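Local coordinates for protein galactose mutarotase related enzyme (Lactobacillus casei, PDB 3Q1N) that probably binds a carbohydrate and may act as a sugar isomerase of the aldose 1-epimerase kind, at residues A[69-75]-A[101-105]; A[47-51]-A[109-115]. All blocks are in the same frame, centred on the assembly; numbering follows the deposited sequence.

Contact 1: A[69-75]-A[101-105]; sequences PMSQHGF and TLKKF. With NO3 (nitrate ion), chain C; NO3 (nitrate ion), chain D.
The ring of Phe75 slots into a corner made by Thr101, Lys104 and Phe105, meeting carbon atoms of all three. Over one face sits Thr101, whose CB lies 4.0 Å from the ring centroid of Phe75 and 24° off the ring normal, a CH-pi contact offset toward the rim. At the ring edge, Phe75 CE2 meets Phe105 CB at 3.5 Å, while the two ring planes, inclined at 60°, meet obliquely. Phe75 reaches this corner because its CG stands between its own backbone N and carbonyl carbon (chi1 57°). The Lys104 chain runs past the ring in the reverse direction, its CD 4.1 Å from Phe75 CD2. Farther along the same chain, CB lies against Pro69 O and CE near Ser71 OG. Selenomethionine Met70, bent at chi2 and chi3, brings its CE to 3.6 Å from Lys104 O. Behind this front, a type II beta turn from Ser71 to Gly74 is braced by Ser71 OG, which donates to Gly74 O from above the carbonyl plane (2.8 Å). On the turn, Gln72 NE2 and His73 ND1 each donate a hydrogen bond to a separate nitrate, probably from the crystallisation liquor. The contact thus packs the end of strand 66-69 and the loop after it against the end of helix 99-104, with Tyr61 of strand 60-63 bonded to Lys104 O and Tyr109 of strand 109-118 touching both Phe75 and Thr101.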
loop_
_atom_site.group_PDB
_atom_site.type_symbol
_atom_site.label_atom_id
_atom_site.label_comp_id
_atom_site.label_asym_id
_atom_site.label_seq_id
_atom_site.Cartn_x
_atom_site.Cartn_y
_atom_site.Cartn_z
ATOM N N PRO A 69 1.796 -20.454 -9.299
ATOM C CA PRO A 69 0.666 -19.557 -9.433
ATOM C C PRO A 69 0.756 -18.438 -8.402
ATOM O O PRO A 69 1.311 -18.635 -7.311
ATOM C CB PRO A 69 -0.533 -20.494 -9.184
ATOM C CG PRO A 69 0.001 -21.492 -8.178
ATOM C CD PRO A 69 1.449 -21.673 -8.529
HETATM N N MSE A 70 0.273 -17.250 -8.748
HETATM C CA MSE A 70 0.235 -16.137 -7.795
HETATM C C MSE A 70 -1.012 -15.317 -8.024
HETATM O O MSE A 70 -1.341 -14.936 -9.156
HETATM C CB MSE A 70 1.455 -15.248 -7.860
HETATM C CG MSE A 70 1.481 -14.068 -6.863
HETATM SE SE MSE A 70 1.319 -14.608 -5.004
HETATM C CE MSE A 70 2.879 -15.773 -4.962
ATOM N N SER A 71 -1.685 -15.020 -6.921
ATOM C CA SER A 71 -2.910 -14.255 -6.960
ATOM C C SER A 71 -2.581 -12.767 -7.061
ATOM O O SER A 71 -1.527 -12.331 -6.596
ATOM C CB SER A 71 -3.765 -14.522 -5.732
ATOM O OG SER A 71 -2.961 -14.675 -4.567
ATOM N N GLN A 72 -3.482 -12.015 -7.668
ATOM C CA GLN A 72 -3.373 -10.559 -7.676
ATOM C C GLN A 72 -3.394 -10.043 -6.221
ATOM O O GLN A 72 -4.116 -10.562 -5.401
ATOM C CB GLN A 72 -4.553 -9.982 -8.498
ATOM C CG GLN A 72 -4.586 -8.469 -8.585
ATOM C CD GLN A 72 -5.750 -7.971 -9.460
ATOM O OE1 GLN A 72 -6.596 -8.776 -9.911
ATOM N NE2 GLN A 72 -5.772 -6.661 -9.726
ATOM N N HIS A 73 -2.594 -9.025 -5.930
ATOM C CA HIS A 73 -2.431 -8.411 -4.626
ATOM C C HIS A 73 -1.746 -9.357 -3.597
ATOM O O HIS A 73 -1.758 -9.068 -2.401
ATOM C CB HIS A 73 -3.788 -7.936 -4.011
ATOM C CG HIS A 73 -4.734 -7.279 -4.968
ATOM N ND1 HIS A 73 -4.523 -6.016 -5.479
ATOM C CD2 HIS A 73 -5.938 -7.689 -5.451
ATOM C CE1 HIS A 73 -5.535 -5.694 -6.275
ATOM N NE2 HIS A 73 -6.419 -6.688 -6.267
ATOM N N GLY A 74 -1.178 -10.472 -4.042
ATOM C CA GLY A 74 -0.538 -11.400 -3.117
ATOM C C GLY A 74 -1.584 -12.229 -2.370
ATOM O O GLY A 74 -2.671 -12.503 -2.900
ATOM N N PHE A 75 -1.220 -12.701 -1.189
ATOM C CA PHE A 75 -2.106 -13.538 -0.403
ATOM C C PHE A 75 -2.155 -13.289 1.110
ATOM O O PHE A 75 -3.010 -13.860 1.788
ATOM C CB PHE A 75 -1.816 -15.025 -0.662
ATOM C CG PHE A 75 -0.421 -15.432 -0.382
ATOM C CD1 PHE A 75 0.064 -15.426 0.895
ATOM C CD2 PHE A 75 0.432 -15.867 -1.416
ATOM C CE1 PHE A 75 1.353 -15.787 1.155
ATOM C CE2 PHE A 75 1.731 -16.264 -1.143
ATOM C CZ PHE A 75 2.193 -16.213 0.159
ATOM N N THR A 101 -0.718 -21.261 1.068
ATOM C CA THR A 101 0.299 -20.307 0.621
ATOM C C THR A 101 1.500 -21.053 0.059
ATOM O O THR A 101 2.131 -20.605 -0.890
ATOM C CB THR A 101 0.729 -19.329 1.701
ATOM O OG1 THR A 101 1.553 -19.963 2.686
ATOM C CG2 THR A 101 -0.506 -18.638 2.394
ATOM N N LEU A 102 1.860 -22.203 0.667
ATOM C CA LEU A 102 3.022 -22.967 0.175
ATOM C C LEU A 102 2.871 -23.465 -1.278
ATOM O O LEU A 102 3.876 -23.629 -1.968
ATOM C CB LEU A 102 3.327 -24.143 1.091
ATOM C CG LEU A 102 3.900 -23.767 2.438
ATOM C CD1 LEU A 102 3.834 -24.986 3.369
ATOM C CD2 LEU A 102 5.341 -23.219 2.291
ATOM N N LYS A 103 1.635 -23.635 -1.749
ATOM C CA LYS A 103 1.385 -24.002 -3.159
ATOM C C LYS A 103 1.680 -22.858 -4.113
ATOM O O LYS A 103 2.066 -23.104 -5.275
ATOM C CB LYS A 103 -0.067 -24.491 -3.357
ATOM C CG LYS A 103 -0.309 -25.820 -2.636
ATOM C CD LYS A 103 -1.769 -26.411 -2.793
ATOM C CE LYS A 103 -2.766 -25.856 -1.731
ATOM N NZ LYS A 103 -3.922 -26.806 -1.325
ATOM N N LYS A 104 1.522 -21.631 -3.627
ATOM C CA LYS A 104 1.780 -20.447 -4.431
ATOM C C LYS A 104 3.219 -19.957 -4.290
ATOM O O LYS A 104 3.702 -19.297 -5.171
ATOM C CB LYS A 104 0.846 -19.288 -4.055
ATOM C CG LYS A 104 -0.602 -19.534 -4.441
ATOM C CD LYS A 104 -1.451 -18.339 -4.121
ATOM C CE LYS A 104 -2.867 -18.487 -4.660
ATOM N NZ LYS A 104 -3.659 -19.452 -3.839
ATOM N N PHE A 105 3.837 -20.233 -3.141
ATOM C CA PHE A 105 5.007 -19.524 -2.683
ATOM C C PHE A 105 5.699 -20.470 -1.681
ATOM O O PHE A 105 5.289 -20.581 -0.521
ATOM C CB PHE A 105 4.539 -18.222 -2.049
ATOM C CG PHE A 105 5.630 -17.276 -1.606
ATOM C CD1 PHE A 105 6.480 -16.630 -2.531
ATOM C CD2 PHE A 105 5.851 -17.030 -0.233
ATOM C CE1 PHE A 105 7.458 -15.676 -2.096
ATOM C CE2 PHE A 105 6.817 -16.096 0.181
ATOM C CZ PHE A 105 7.611 -15.452 -0.714
HETATM N N NO3 C . -2.326 -3.805 -5.647
HETATM O O1 NO3 C . -2.092 -5.119 -5.277
HETATM O O2 NO3 C . -1.332 -2.936 -6.032
HETATM O O3 NO3 C . -3.614 -3.344 -5.702
HETATM N N NO3 D . -3.758 -3.932 -9.186
HETATM O O1 NO3 D . -2.765 -3.038 -9.467
HETATM O O2 NO3 D . -5.041 -3.494 -8.931
HETATM O O3 NO3 D . -3.463 -5.264 -9.152
#

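Contact 2: A[47-51]-A[109-115]; sequences PILFP and YTLAVTY. With EDO (1,2-ethanediol), chain T.
Phe50 and Tyr109 form the aromatic part of this interface, an edge-to-face pair with centroids 5.1 Å apart and planes at 59°. The edge of Phe50 does the approaching: its CE2 lies over the centre of the Tyr109 ring, 3.8 Å from Tyr109 CE1. With its CG anti to the backbone N (chi1 172°), Phe50, just past strand 48-49, extends toward strand 109-118, and Pro51 CB, following a cis peptide bond, covers one face of the Phe50 ring.

The aliphatic contacts continue along the same strand. Leu111 slides past Phe50 in the reverse direction, so that its CD2 rests 3.9 Å from Phe50 CG; the same methyl also meets Ile48 CG2. Farther on, Ile48 and Val113 reach toward each other tip to tip, CD1 to CG2. Both residues have two conformers, so the Ile48 contacts hold for one of them and are less certain. An alanine in place of Phe50 would probably leave the Tyr109 face without its aromatic partner and open a gap beside the Leu111 methyl.

Polar groups appear at the two ends. The Tyr115 hydroxyl touches Ile48 CD1 in this conformer, but its hydrogen bond goes to Ala19 O, while Tyr109 OH is bonded to Gln95 OE1.

Every touching residue here is buried, and the two backbones stay well apart, with CA atoms of Phe50 and Leu111 8.7 Å from each other. Packing between facing layers rather than strand pairing joins strand 48-49, hydrogen-bonded through Leu49 to strand 136-147, to strand 109-118 of another sheet. The chemistry is that of a sandwich core: hydrocarbon and ring contacts hold the layers, and the two tyrosine hydroxyls find their hydrogen-bond partners outside the two segments.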
loop_
_atom_site.group_PDB
_atom_site.type_symbol
_atom_site.label_atom_id
_atom_site.label_comp_id
_atom_site.label_asym_id
_atom_site.label_seq_id
_atom_site.Cartn_x
_atom_site.Cartn_y
_atom_site.Cartn_z
ATOM N N PRO A 47 -5.771 -2.882 2.411
ATOM C CA PRO A 47 -5.078 -4.166 2.481
ATOM C C PRO A 47 -3.550 -4.124 2.510
ATOM O O PRO A 47 -2.897 -3.192 1.965
ATOM C CB PRO A 47 -5.502 -4.902 1.205
ATOM C CG PRO A 47 -6.610 -4.109 0.613
ATOM C CD PRO A 47 -6.586 -2.733 1.195
ATOM N N ILE A 48 -3.007 -5.190 3.113
ATOM C CA ILE A 48 -1.593 -5.485 3.016
ATOM C C ILE A 48 -1.360 -6.326 1.775
ATOM O O ILE A 48 -2.150 -7.257 1.489
ATOM C CB ILE A 48 -1.082 -6.224 4.287
ATOM C CG1 ILE A 48 -1.176 -5.288 5.490
ATOM C CG2 ILE A 48 0.401 -6.699 4.068
ATOM C CD1 ILE A 48 -0.869 -5.959 6.871
ATOM N N LEU A 49 -0.295 -6.008 1.045
ATOM C CA LEU A 49 0.066 -6.648 -0.236
ATOM C C LEU A 49 1.369 -7.411 -0.022
ATOM O O LEU A 49 2.423 -6.816 0.120
ATOM C CB LEU A 49 0.227 -5.585 -1.328
ATOM C CG LEU A 49 -0.846 -4.505 -1.462
ATOM C CD1 LEU A 49 -0.424 -3.507 -2.555
ATOM C CD2 LEU A 49 -2.210 -5.105 -1.760
ATOM N N PHE A 50 1.287 -8.737 0.040
ATOM C CA PHE A 50 2.491 -9.568 0.223
ATOM C C PHE A 50 2.158 -10.972 -0.249
ATOM O O PHE A 50 1.080 -11.432 0.001
ATOM C CB PHE A 50 2.886 -9.647 1.709
ATOM C CG PHE A 50 4.000 -10.636 2.016
ATOM C CD1 PHE A 50 5.335 -10.224 1.966
ATOM C CD2 PHE A 50 3.721 -11.967 2.374
ATOM C CE1 PHE A 50 6.373 -11.087 2.255
ATOM C CE2 PHE A 50 4.773 -12.849 2.689
ATOM C CZ PHE A 50 6.100 -12.405 2.623
ATOM N N PRO A 51 3.103 -11.646 -0.927
ATOM C CA PRO A 51 4.452 -11.278 -1.342
ATOM C C PRO A 51 4.536 -10.653 -2.744
ATOM O O PRO A 51 5.626 -10.557 -3.306
ATOM C CB PRO A 51 5.202 -12.612 -1.275
ATOM C CG PRO A 51 4.186 -13.596 -1.681
ATOM C CD PRO A 51 2.850 -13.083 -1.145
ATOM N N TYR A 109 7.692 -18.306 6.123
ATOM C CA TYR A 109 7.884 -16.890 6.391
ATOM C C TYR A 109 7.195 -16.449 7.640
ATOM O O TYR A 109 6.234 -17.100 8.107
ATOM C CB TYR A 109 7.414 -16.023 5.189
ATOM C CG TYR A 109 5.890 -15.983 4.988
ATOM C CD1 TYR A 109 5.081 -15.097 5.737
ATOM C CD2 TYR A 109 5.252 -16.863 4.098
ATOM C CE1 TYR A 109 3.724 -15.078 5.550
ATOM C CE2 TYR A 109 3.887 -16.858 3.930
ATOM C CZ TYR A 109 3.117 -15.968 4.644
ATOM O OH TYR A 109 1.726 -15.953 4.490
ATOM N N THR A 110 7.636 -15.297 8.129
ATOM C CA THR A 110 6.872 -14.560 9.133
ATOM C C THR A 110 6.654 -13.150 8.608
ATOM O O THR A 110 7.570 -12.534 8.094
ATOM C CB THR A 110 7.561 -14.487 10.483
ATOM O OG1 THR A 110 7.834 -15.800 10.976
ATOM C CG2 THR A 110 6.667 -13.757 11.517
ATOM N N LEU A 111 5.404 -12.671 8.691
ATOM C CA LEU A 111 5.092 -11.307 8.386
ATOM C C LEU A 111 4.476 -10.716 9.623
ATOM O O LEU A 111 3.396 -11.124 10.034
ATOM C CB LEU A 111 4.132 -11.214 7.180
ATOM C CG LEU A 111 3.593 -9.845 6.833
ATOM C CD1 LEU A 111 4.762 -8.865 6.545
ATOM C CD2 LEU A 111 2.613 -9.960 5.625
ATOM N N ALA A 112 5.168 -9.747 10.219
ATOM C CA ALA A 112 4.718 -9.158 11.461
ATOM C C ALA A 112 4.470 -7.683 11.230
ATOM O O ALA A 112 5.235 -7.010 10.544
ATOM C CB ALA A 112 5.697 -9.397 12.623
ATOM N N VAL A 113 3.355 -7.200 11.778
ATOM C CA VAL A 113 2.953 -5.810 11.632
ATOM C C VAL A 113 2.548 -5.262 13.008
ATOM O O VAL A 113 1.680 -5.849 13.659
ATOM C CB VAL A 113 1.746 -5.731 10.639
ATOM C CG1 VAL A 113 1.408 -4.292 10.267
ATOM C CG2 VAL A 113 2.011 -6.608 9.392
ATOM N N THR A 114 3.136 -4.144 13.439
ATOM C CA THR A 114 2.802 -3.526 14.699
ATOM C C THR A 114 2.204 -2.160 14.415
ATOM O O THR A 114 2.793 -1.393 13.647
ATOM C CB THR A 114 4.033 -3.424 15.638
ATOM O OG1 THR A 114 4.435 -4.750 16.003
ATOM C CG2 THR A 114 3.686 -2.609 16.926
ATOM N N TYR A 115 1.005 -1.922 14.974
ATOM C CA TYR A 115 0.308 -0.649 14.823
ATOM C C TYR A 115 0.401 0.087 16.140
ATOM O O TYR A 115 0.179 -0.515 17.177
ATOM C CB TYR A 115 -1.151 -0.855 14.481
ATOM C CG TYR A 115 -1.405 -1.512 13.144
ATOM C CD1 TYR A 115 -1.454 -0.751 11.987
ATOM C CD2 TYR A 115 -1.599 -2.881 13.053
ATOM C CE1 TYR A 115 -1.723 -1.329 10.761
ATOM C CE2 TYR A 115 -1.834 -3.477 11.805
ATOM C CZ TYR A 115 -1.885 -2.684 10.680
ATOM O OH TYR A 115 -2.102 -3.224 9.428
HETATM C C1 EDO T . 5.816 -6.188 14.004
HETATM O O1 EDO T . 6.458 -6.348 15.233
HETATM C C2 EDO T . 6.847 -5.879 12.921
HETATM O O2 EDO T . 7.711 -4.811 13.171
#

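Overall arrangement
Contacts 1 and 2 lie with centres about 14 Å apart in one beta-rich domain of the aldose 1-epimerase family. Along the chain the order is 47-51, 69-75, 101-105, 109-115, so the residues of contact 1 fall between those of contact 2. Helix 99-104 is followed, after a short connection, by strand 109-118, and the two contacts meet physically: Phe75 N probably donates a hydrogen bond to Phe50 O (2.9 Å), and Phe75 CE2 packs on Pro51 CD at 3.4 Å. Contact 2 lies deeper, between two sheets, whereas contact 1 is partly exposed near the sandwich end. Phe75, packing on Pro51 and Tyr109, joins the buried contact between the sheets to the outer loop-helix contact.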